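Local atomic coordinates of EreC (Klebsiella pneumoniae, PDB entry 6XCQ), a protein that probably hydrolyses the macrolactone ring of erythromycin and related macrolides, an esterase activity that underlies resistance to these antibiotics. Residues G68-A73 with P351-P356; V367-D372 with S408-V413; A60-L65 with E336-I341. The protein carries 1 engineered substitution. One frame throughout, in Å; residues are numbered along the deposited sequence.

Contact 1: G68-A73 with P351-P356; sequences GAHFVA and PEMQFP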
loop_
_atom_site.group_PDB
_atom_site.type_symbol
_atom_site.label_atom_id
_atom_site.label_comp_id
_atom_site.label_asym_id
_atom_site.label_seq_id
_atom_site.Cartn_x
_atom_site.Cartn_y
_atom_site.Cartn_z
ATOM N N GLY A 68 -6.264 2.685 -10.017
ATOM C CA GLY A 68 -7.079 1.588 -10.503
ATOM C C GLY A 68 -6.268 0.436 -11.043
ATOM O O GLY A 68 -6.800 -0.670 -11.204
ATOM N N ALA A 69 -4.989 0.673 -11.323
ATOM C CA ALA A 69 -4.080 -0.373 -11.763
ATOM C C ALA A 69 -2.677 0.040 -11.376
ATOM O O ALA A 69 -2.350 1.230 -11.379
ATOM C CB ALA A 69 -4.177 -0.610 -13.278
ATOM N N HIS A 70 -1.860 -0.938 -11.011
ATOM C CA HIS A 70 -0.474 -0.631 -10.710
ATOM C C HIS A 70 0.264 -0.256 -11.992
ATOM O O HIS A 70 -0.158 -0.602 -13.103
ATOM C CB HIS A 70 0.217 -1.833 -10.051
ATOM C CG HIS A 70 -0.253 -2.129 -8.654
ATOM N ND1 HIS A 70 -0.407 -1.154 -7.693
ATOM C CD2 HIS A 70 -0.571 -3.301 -8.053
ATOM C CE1 HIS A 70 -0.803 -1.709 -6.561
ATOM N NE2 HIS A 70 -0.902 -3.013 -6.751
ATOM N N PHE A 71 1.369 0.483 -11.825
ATOM C CA PHE A 71 2.368 0.690 -12.881
ATOM C C PHE A 71 1.880 1.615 -13.994
ATOM O O PHE A 71 2.315 1.485 -15.142
ATOM C CB PHE A 71 2.830 -0.646 -13.475
ATOM C CG PHE A 71 3.182 -1.683 -12.429
ATOM C CD1 PHE A 71 4.149 -1.416 -11.474
ATOM C CD2 PHE A 71 2.537 -2.905 -12.396
ATOM C CE1 PHE A 71 4.488 -2.367 -10.504
ATOM C CE2 PHE A 71 2.860 -3.858 -11.422
ATOM C CZ PHE A 71 3.837 -3.582 -10.480
ATOM N N VAL A 72 1.024 2.579 -13.668
ATOM C CA VAL A 72 0.428 3.486 -14.650
ATOM C C VAL A 72 1.043 4.868 -14.483
ATOM O O VAL A 72 1.062 5.414 -13.375
ATOM C CB VAL A 72 -1.100 3.551 -14.494
ATOM C CG1 VAL A 72 -1.669 4.626 -15.387
ATOM C CG2 VAL A 72 -1.747 2.196 -14.782
ATOM N N ALA A 73 1.526 5.446 -15.592
ATOM C CA ALA A 73 2.197 6.745 -15.534
ATOM C C ALA A 73 1.244 7.842 -15.081
ATOM O O ALA A 73 1.601 8.682 -14.246
ATOM C CB ALA A 73 2.785 7.096 -16.904
ATOM N N PRO A 351 -2.013 -1.516 -18.063
ATOM C CA PRO A 351 -1.007 -2.519 -17.694
ATOM C C PRO A 351 -1.628 -3.537 -16.759
ATOM O O PRO A 351 -2.319 -3.187 -15.800
ATOM C CB PRO A 351 0.091 -1.703 -16.994
ATOM C CG PRO A 351 -0.224 -0.274 -17.265
ATOM C CD PRO A 351 -1.687 -0.188 -17.512
ATOM N N GLU A 352 -1.398 -4.800 -17.050
ATOM C CA GLU A 352 -1.919 -5.877 -16.234
ATOM C C GLU A 352 -0.762 -6.772 -15.816
ATOM O O GLU A 352 0.267 -6.839 -16.498
ATOM C CB GLU A 352 -2.986 -6.671 -17.008
ATOM C CG GLU A 352 -3.611 -7.858 -16.251
ATOM C CD GLU A 352 -4.334 -7.444 -14.980
ATOM O OE1 GLU A 352 -3.638 -7.155 -13.977
ATOM O OE2 GLU A 352 -5.595 -7.417 -14.986
ATOM N N MET A 353 -0.923 -7.441 -14.683
ATOM C CA MET A 353 0.048 -8.429 -14.250
ATOM C C MET A 353 -0.290 -9.780 -14.862
ATOM O O MET A 353 -1.427 -10.249 -14.766
ATOM C CB MET A 353 0.084 -8.502 -12.725
ATOM C CG MET A 353 0.706 -7.243 -12.119
ATOM S SD MET A 353 0.530 -7.144 -10.331
ATOM C CE MET A 353 -1.184 -6.652 -10.229
ATOM N N GLN A 354 0.690 -10.389 -15.512
ATOM C CA GLN A 354 0.513 -11.680 -16.159
ATOM C C GLN A 354 1.151 -12.764 -15.298
ATOM O O GLN A 354 2.374 -12.778 -15.120
ATOM C CB GLN A 354 1.118 -11.661 -17.558
ATOM C CG GLN A 354 0.886 -12.958 -18.309
ATOM C CD GLN A 354 1.470 -12.923 -19.692
ATOM O OE1 GLN A 354 0.739 -12.940 -20.679
ATOM N NE2 GLN A 354 2.799 -12.855 -19.777
ATOM N N PHE A 355 0.330 -13.672 -14.770
ATOM C CA PHE A 355 0.796 -14.765 -13.921
ATOM C C PHE A 355 0.177 -16.062 -14.433
ATOM O O PHE A 355 -1.043 -16.115 -14.667
ATOM C CB PHE A 355 0.425 -14.538 -12.440
ATOM C CG PHE A 355 0.652 -15.744 -11.558
ATOM C CD1 PHE A 355 1.902 -15.995 -11.007
ATOM C CD2 PHE A 355 -0.385 -16.625 -11.276
ATOM C CE1 PHE A 355 2.119 -17.110 -10.199
ATOM C CE2 PHE A 355 -0.176 -17.737 -10.466
ATOM C CZ PHE A 355 1.079 -17.977 -9.926
ATOM N N PRO A 356 0.966 -17.133 -14.606
ATOM C CA PRO A 356 2.395 -17.139 -14.297
ATOM C C PRO A 356 3.186 -16.528 -15.429
ATOM O O PRO A 356 2.631 -16.172 -16.460
ATOM C CB PRO A 356 2.715 -18.625 -14.143
ATOM C CG PRO A 356 1.732 -19.295 -15.021
ATOM C CD PRO A 356 0.472 -18.483 -14.931
HETATM O O HOH W 1 -1.185 -3.171 -13.313
#
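V72 and P351 meet where the loop joining strand 62-65 to helix 73-90 settles on the first strand of a two-stranded antiparallel hairpin, 349-354 with 365-370. The contact is a worked example of a loop resting on a strand with no direct hydrogen bond between the two segments.

The tight part surrounds the proline ring. V72 CG2 stands 3.6 Å from P351 CD, the two side chains crossing at about a right angle. The other branch, CG1, lies opposite the backbone N (chi1 172°), which turns CG2 onto the proline. A backbone atom touches the same ring: F71 O is 3.7 Å from P351 CG. F71 has a left-handed backbone conformation (phi 72°), and the chain bends there just before V72, the N-cap residue of helix 73-90. V366, from the partner strand of the hairpin, packs on both F71 and P351.

The looser part belongs to M353, which is partly exposed and whose chain bends at chi3 (-77°). Its CG is 4.1 Å from F71 CE2, meeting that ring at the edge rather than over a face. Farther out, M353 CE reaches the edge of the imidazole, 4.0 Å from H70 CD2. The polar partners of that imidazole lie elsewhere: ND1 is hydrogen-bonded to E67, and the ring meets H306 edge-to-face.

Polar atoms are joined across the contact through a water. Water 1 donates one hydrogen bond of 2.8 Å to H70 O and another of 2.7 Å to P351 O, linking two backbone carbonyls that cannot pair with each other. Farther along the strand, E352 OE1, which also bonds to Q409 NE2, accepts a hydrogen bond from M353 N at 2.8 Å, through the lone pair anti to the other carboxylate oxygen.

Contact 2: V367-D372 with S408-V413; sequences VTTPAD and SQSASV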
loop_
_atom_site.group_PDB
_atom_site.type_symbol
_atom_site.label_atom_id
_atom_site.label_comp_id
_atom_site.label_asym_id
_atom_site.label_seq_id
_atom_site.Cartn_x
_atom_site.Cartn_y
_atom_site.Cartn_z
ATOM N N VAL A 367 2.049 -6.431 -18.810
ATOM C CA VAL A 367 1.757 -6.378 -20.233
ATOM C C VAL A 367 0.530 -5.505 -20.456
ATOM O O VAL A 367 -0.408 -5.508 -19.651
ATOM C CB VAL A 367 1.540 -7.785 -20.831
ATOM C CG1 VAL A 367 2.779 -8.629 -20.656
ATOM C CG2 VAL A 367 0.352 -8.472 -20.179
ATOM N N THR A 368 0.542 -4.751 -21.547
ATOM C CA THR A 368 -0.614 -3.942 -21.907
ATOM C C THR A 368 -1.738 -4.844 -22.412
ATOM O O THR A 368 -1.534 -5.661 -23.312
ATOM C CB THR A 368 -0.209 -2.916 -22.962
ATOM O OG1 THR A 368 0.799 -2.050 -22.419
ATOM C CG2 THR A 368 -1.397 -2.086 -23.376
ATOM N N THR A 369 -2.918 -4.702 -21.824
ATOM C CA THR A 369 -4.053 -5.542 -22.153
ATOM C C THR A 369 -5.304 -4.675 -22.190
ATOM O O THR A 369 -5.340 -3.610 -21.560
ATOM C CB THR A 369 -4.210 -6.692 -21.140
ATOM O OG1 THR A 369 -4.874 -7.799 -21.766
ATOM C CG2 THR A 369 -4.998 -6.259 -19.927
ATOM N N PRO A 370 -6.327 -5.082 -22.947
ATOM C CA PRO A 370 -7.556 -4.274 -23.032
ATOM C C PRO A 370 -8.211 -4.104 -21.668
ATOM O O PRO A 370 -8.352 -5.060 -20.907
ATOM C CB PRO A 370 -8.459 -5.081 -23.978
ATOM C CG PRO A 370 -7.517 -5.851 -24.819
ATOM C CD PRO A 370 -6.362 -6.203 -23.905
ATOM N N ALA A 371 -8.626 -2.876 -21.364
ATOM C CA ALA A 371 -9.301 -2.659 -20.093
ATOM C C ALA A 371 -10.772 -3.054 -20.216
ATOM O O ALA A 371 -11.307 -3.213 -21.318
ATOM C CB ALA A 371 -9.166 -1.200 -19.639
ATOM N N ASP A 372 -11.420 -3.232 -19.064
ATOM C CA ASP A 372 -12.819 -3.653 -19.044
ATOM C C ASP A 372 -13.706 -2.641 -19.761
ATOM O O ASP A 372 -13.506 -1.426 -19.644
ATOM C CB ASP A 372 -13.299 -3.826 -17.597
ATOM C CG ASP A 372 -14.568 -4.654 -17.497
ATOM O OD1 ASP A 372 -14.785 -5.504 -18.386
ATOM O OD2 ASP A 372 -15.350 -4.451 -16.537
ATOM N N SER A 408 -10.849 -2.008 -12.322
ATOM C CA SER A 408 -9.813 -2.370 -11.369
ATOM C C SER A 408 -8.925 -3.369 -12.093
ATOM O O SER A 408 -9.407 -4.428 -12.505
ATOM C CB SER A 408 -10.437 -2.957 -10.098
ATOM O OG SER A 408 -9.459 -3.475 -9.215
ATOM N N GLN A 409 -7.661 -3.015 -12.296
ATOM C CA GLN A 409 -6.759 -3.778 -13.188
ATOM C C GLN A 409 -7.450 -3.855 -14.553
ATOM O O GLN A 409 -8.034 -2.856 -14.996
ATOM C CB GLN A 409 -6.401 -5.121 -12.570
ATOM C CG GLN A 409 -5.597 -5.029 -11.272
ATOM C CD GLN A 409 -4.303 -4.256 -11.428
ATOM O OE1 GLN A 409 -4.068 -3.300 -10.698
ATOM N NE2 GLN A 409 -3.434 -4.692 -12.361
ATOM N N SER A 410 -7.438 -5.005 -15.229
ATOM C CA SER A 410 -8.148 -5.158 -16.494
ATOM C C SER A 410 -9.587 -5.622 -16.307
ATOM O O SER A 410 -10.255 -5.926 -17.297
ATOM C CB SER A 410 -7.406 -6.128 -17.424
ATOM O OG SER A 410 -7.309 -7.421 -16.865
ATOM N N ALA A 411 -10.085 -5.645 -15.069
ATOM C CA ALA A 411 -11.460 -6.033 -14.787
ATOM C C ALA A 411 -12.220 -4.862 -14.171
ATOM O O ALA A 411 -11.885 -3.705 -14.440
ATOM C CB ALA A 411 -11.487 -7.257 -13.860
ATOM N N SER A 412 -13.257 -5.152 -13.374
ATOM C CA SER A 412 -13.978 -4.158 -12.581
ATOM C C SER A 412 -14.371 -4.751 -11.231
ATOM O O SER A 412 -14.427 -5.966 -11.061
ATOM C CB SER A 412 -15.247 -3.631 -13.286
ATOM O OG SER A 412 -14.947 -2.925 -14.481
ATOM N N VAL A 413 -14.634 -3.877 -10.264
ATOM C CA VAL A 413 -15.268 -4.264 -9.012
ATOM C C VAL A 413 -16.652 -3.632 -9.000
ATOM O O VAL A 413 -16.882 -2.599 -9.632
ATOM C CB VAL A 413 -14.463 -3.846 -7.755
ATOM C CG1 VAL A 413 -13.042 -4.373 -7.832
ATOM C CG2 VAL A 413 -14.472 -2.337 -7.576
HETATM O O HOH W 2 -10.531 -6.824 -19.726
HETATM O O HOH W 3 -10.426 -2.649 -16.289
#
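S412 and D372 make the one direct hydrogen bond between these segments: the serine hydroxyl, OG, donates to D372 OD2 over 2.6 Å. The aspartate accepts with the lone pair of OD2 that faces away from OD1. Its carboxylate swings over to the serine because CG is trans to the backbone N (chi1 -162°), and OD1 is engaged separately in a salt bridge with R375. The carboxylate is therefore held at both oxygens, from two different parts of the chain.

Water-mediated bonds form the second group. Water 3 accepts from D372 N at 3.0 Å and donates to two carbonyls of the other segment, Q409 O at 2.7 Å and A411 O at 2.6 Å. A direct link is lacking here: D372 N lies 3.4 Å from S410 O, but the angle is too poor for a hydrogen bond. S410 O is served by water 2 instead, which donates to it at 2.6 Å and also to P370 O.

The carbonyls of Q409, S410 and A411 belong to the tip of a beta hairpin, strands 405-408 and 411-414, closed by a type II' turn from S408 to A411. Q409 takes the second position of the turn with a positive phi (55°), and A411 N bonds back to S408 O at 2.9 Å. The end of strand 365-370 and the residues after it run past this tip in nearly the same direction as 410-412, only 15° apart.

Van der Waals contacts make up the remainder. The methylene of D372 rests on A411 O, and the CB of S410 lies near P370 O. The methyl of T369 also approaches S410 CB, although T369 has two conformers and the closeness of that touch is doubtful. S410 OG itself turns to E352, on strand 349-354.

Contact 3: A60-L65 with E336-I341; sequences ARIVGL and EDYRAI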
loop_
_atom_site.group_PDB
_atom_site.type_symbol
_atom_site.label_atom_id
_atom_site.label_comp_id
_atom_site.label_asym_id
_atom_site.label_seq_id
_atom_site.Cartn_x
_atom_site.Cartn_y
_atom_site.Cartn_z
ATOM N N ALA A 60 -10.082 15.207 8.188
ATOM C CA ALA A 60 -9.411 13.960 7.853
ATOM C C ALA A 60 -7.995 13.950 8.422
ATOM O O ALA A 60 -7.276 14.951 8.367
ATOM C CB ALA A 60 -9.372 13.770 6.331
ATOM N N ARG A 61 -7.594 12.809 8.981
ATOM C CA ARG A 61 -6.198 12.561 9.293
ATOM C C ARG A 61 -5.579 11.461 8.438
ATOM O O ARG A 61 -4.349 11.328 8.429
ATOM C CB ARG A 61 -6.029 12.202 10.777
ATOM C CG ARG A 61 -6.393 13.326 11.731
ATOM C CD ARG A 61 -5.973 12.951 13.140
ATOM N NE ARG A 61 -4.560 12.600 13.172
ATOM C CZ ARG A 61 -3.966 11.948 14.167
ATOM N NH1 ARG A 61 -4.669 11.556 15.224
ATOM N NH2 ARG A 61 -2.675 11.663 14.088
ATOM N N ILE A 62 -6.389 10.682 7.723
ATOM C CA ILE A 62 -5.913 9.637 6.817
ATOM C C ILE A 62 -6.639 9.816 5.490
ATOM O O ILE A 62 -7.864 9.687 5.440
ATOM C CB ILE A 62 -6.180 8.229 7.372
ATOM C CG1 ILE A 62 -5.604 8.074 8.786
ATOM C CG2 ILE A 62 -5.589 7.172 6.466
ATOM C CD1 ILE A 62 -6.408 7.170 9.642
ATOM N N VAL A 63 -5.896 10.110 4.423
ATOM C CA VAL A 63 -6.469 10.221 3.086
ATOM C C VAL A 63 -5.737 9.247 2.173
ATOM O O VAL A 63 -4.509 9.322 2.024
ATOM C CB VAL A 63 -6.398 11.652 2.530
ATOM C CG1 VAL A 63 -6.876 11.666 1.072
ATOM C CG2 VAL A 63 -7.277 12.587 3.358
ATOM N N GLY A 64 -6.485 8.332 1.560
ATOM C CA GLY A 64 -5.904 7.404 0.609
ATOM C C GLY A 64 -6.041 7.936 -0.804
ATOM O O GLY A 64 -7.120 8.378 -1.206
ATOM N N LEU A 65 -4.929 7.909 -1.552
ATOM C CA LEU A 65 -4.895 8.212 -2.984
ATOM C C LEU A 65 -4.672 6.893 -3.716
ATOM O O LEU A 65 -3.605 6.280 -3.592
ATOM C CB LEU A 65 -3.793 9.221 -3.323
ATOM C CG LEU A 65 -3.781 10.573 -2.588
ATOM C CD1 LEU A 65 -2.536 11.361 -2.966
ATOM C CD2 LEU A 65 -5.023 11.393 -2.912
ATOM N N GLU A 336 -13.815 8.887 12.701
ATOM C CA GLU A 336 -14.371 9.114 11.360
ATOM C C GLU A 336 -13.501 10.066 10.535
ATOM O O GLU A 336 -13.988 10.978 9.862
ATOM C CB GLU A 336 -15.811 9.616 11.458
ATOM C CG GLU A 336 -16.739 8.602 12.091
ATOM C CD GLU A 336 -18.183 9.061 12.113
ATOM O OE1 GLU A 336 -18.572 9.833 11.215
ATOM O OE2 GLU A 336 -18.930 8.651 13.030
ATOM N N ASP A 337 -12.184 9.825 10.574
ATOM C CA ASP A 337 -11.195 10.698 9.952
ATOM C C ASP A 337 -10.427 10.013 8.813
ATOM O O ASP A 337 -9.314 10.432 8.487
ATOM C CB ASP A 337 -10.221 11.209 11.014
ATOM C CG ASP A 337 -9.496 10.083 11.725
ATOM O OD1 ASP A 337 -9.737 8.912 11.370
ATOM O OD2 ASP A 337 -8.681 10.355 12.637
ATOM N N TYR A 338 -10.985 8.958 8.225
ATOM C CA TYR A 338 -10.418 8.303 7.052
ATOM C C TYR A 338 -11.202 8.705 5.813
ATOM O O TYR A 338 -12.437 8.685 5.826
ATOM C CB TYR A 338 -10.450 6.779 7.198
ATOM C CG TYR A 338 -10.025 6.043 5.942
ATOM C CD1 TYR A 338 -8.737 6.168 5.444
ATOM C CD2 TYR A 338 -10.909 5.210 5.265
ATOM C CE1 TYR A 338 -8.341 5.479 4.286
ATOM C CE2 TYR A 338 -10.521 4.520 4.122
ATOM C CZ TYR A 338 -9.242 4.662 3.639
ATOM O OH TYR A 338 -8.867 3.993 2.488
ATOM N N ARG A 339 -10.485 9.051 4.738
ATOM C CA ARG A 339 -11.093 9.320 3.437
ATOM C C ARG A 339 -10.349 8.533 2.367
ATOM O O ARG A 339 -9.130 8.363 2.459
ATOM C CB ARG A 339 -11.055 10.820 3.085
ATOM C CG ARG A 339 -11.557 11.760 4.186
ATOM C CD ARG A 339 -13.076 11.743 4.375
ATOM N NE ARG A 339 -13.435 12.761 5.367
ATOM C CZ ARG A 339 -13.642 12.529 6.665
ATOM N NH1 ARG A 339 -13.576 11.294 7.154
ATOM N NH2 ARG A 339 -13.919 13.539 7.482
ATOM N N ALA A 340 -11.081 8.064 1.347
ATOM C CA ALA A 340 -10.518 7.239 0.278
ATOM C C ALA A 340 -10.855 7.847 -1.079
ATOM O O ALA A 340 -12.033 8.010 -1.413
ATOM C CB ALA A 340 -11.057 5.805 0.348
ATOM N N ILE A 341 -9.835 8.144 -1.872
ATOM C CA ILE A 341 -10.027 8.681 -3.213
ATOM C C ILE A 341 -9.568 7.616 -4.210
ATOM O O ILE A 341 -8.375 7.294 -4.286
ATOM C CB ILE A 341 -9.280 10.004 -3.412
ATOM C CG1 ILE A 341 -9.581 10.959 -2.243
ATOM C CG2 ILE A 341 -9.667 10.616 -4.764
ATOM C CD1 ILE A 341 -8.935 12.321 -2.352
#
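Two neighbouring parallel strands of the central mixed sheet, 62-65 and 338-341, form this contact and illustrate how a parallel ladder is built and how its entrance is secured. Their axes are 4.6 Å apart.

At the entrance D337 O accepts two backbone donors, R61 N and I62 N, each at 3.0 Å. The first approaches in the carbonyl plane on a lone pair, and the second comes nearly along the C=O axis. The ladder then proceeds with R339 N to I62 O, G64 N to R339 O and I341 N to G64 O, all three 2.8 Å long. The strand 62-65 thus offers I62 and G64 to its partner through both N and O.

Side chains pair on the two faces. On one, I62 CG2 reaches the edge of the Y338 ring, 3.5 Å from CD1, while the phenol OH is hydrogen-bonded to L310 O. On the other, I341 CD1 touches both V63 CG1 (4.0 Å) and L65 CD2 (4.1 Å). Near the entrance, A60 CB lies over one face of the R339 guanidinium. The arginine chain bends at chi2 (-73°), which folds NH1 back to donate to E336 O and Y338 O from above their carbonyl planes; NE bonds to L56 O. D337 and R61 run side by side, yet their charged ends are bound elsewhere, D337 to R333 and R61 to the carbonyls of V293, N296 and V299.

On its far edge strand 62-65 pairs with strand 301-304, and 338-345 is flanked by 423-427, whose A423 and V425 touch I341. Helix 73-90 lies against the face bearing V63 and L65: L65 packs on L82, I83 and L86, and V63 on L86.

In the fold
Contact 3 lies within the central mixed sheet, whereas contacts 1 and 2 lie together some distance away, their centres about 25 and 26 Å from its own. Contacts 1 and 2 are about 8 Å apart between centres and touch: strands 349-354 and 365-370 form one hairpin, and E352 and S410 are joined across the junction. Chain continuity ties the two regions, since strand 62-65 leads into loop 68-73, and 338-345 is followed by 349-354. Contacts 1 and 3 therefore alternate along the sequence, and contact 2 follows both. The loop leaving strand 62-65 thus packs on the hairpin that follows strand 338-345, and Q409 bonds to both, through G68 and E352.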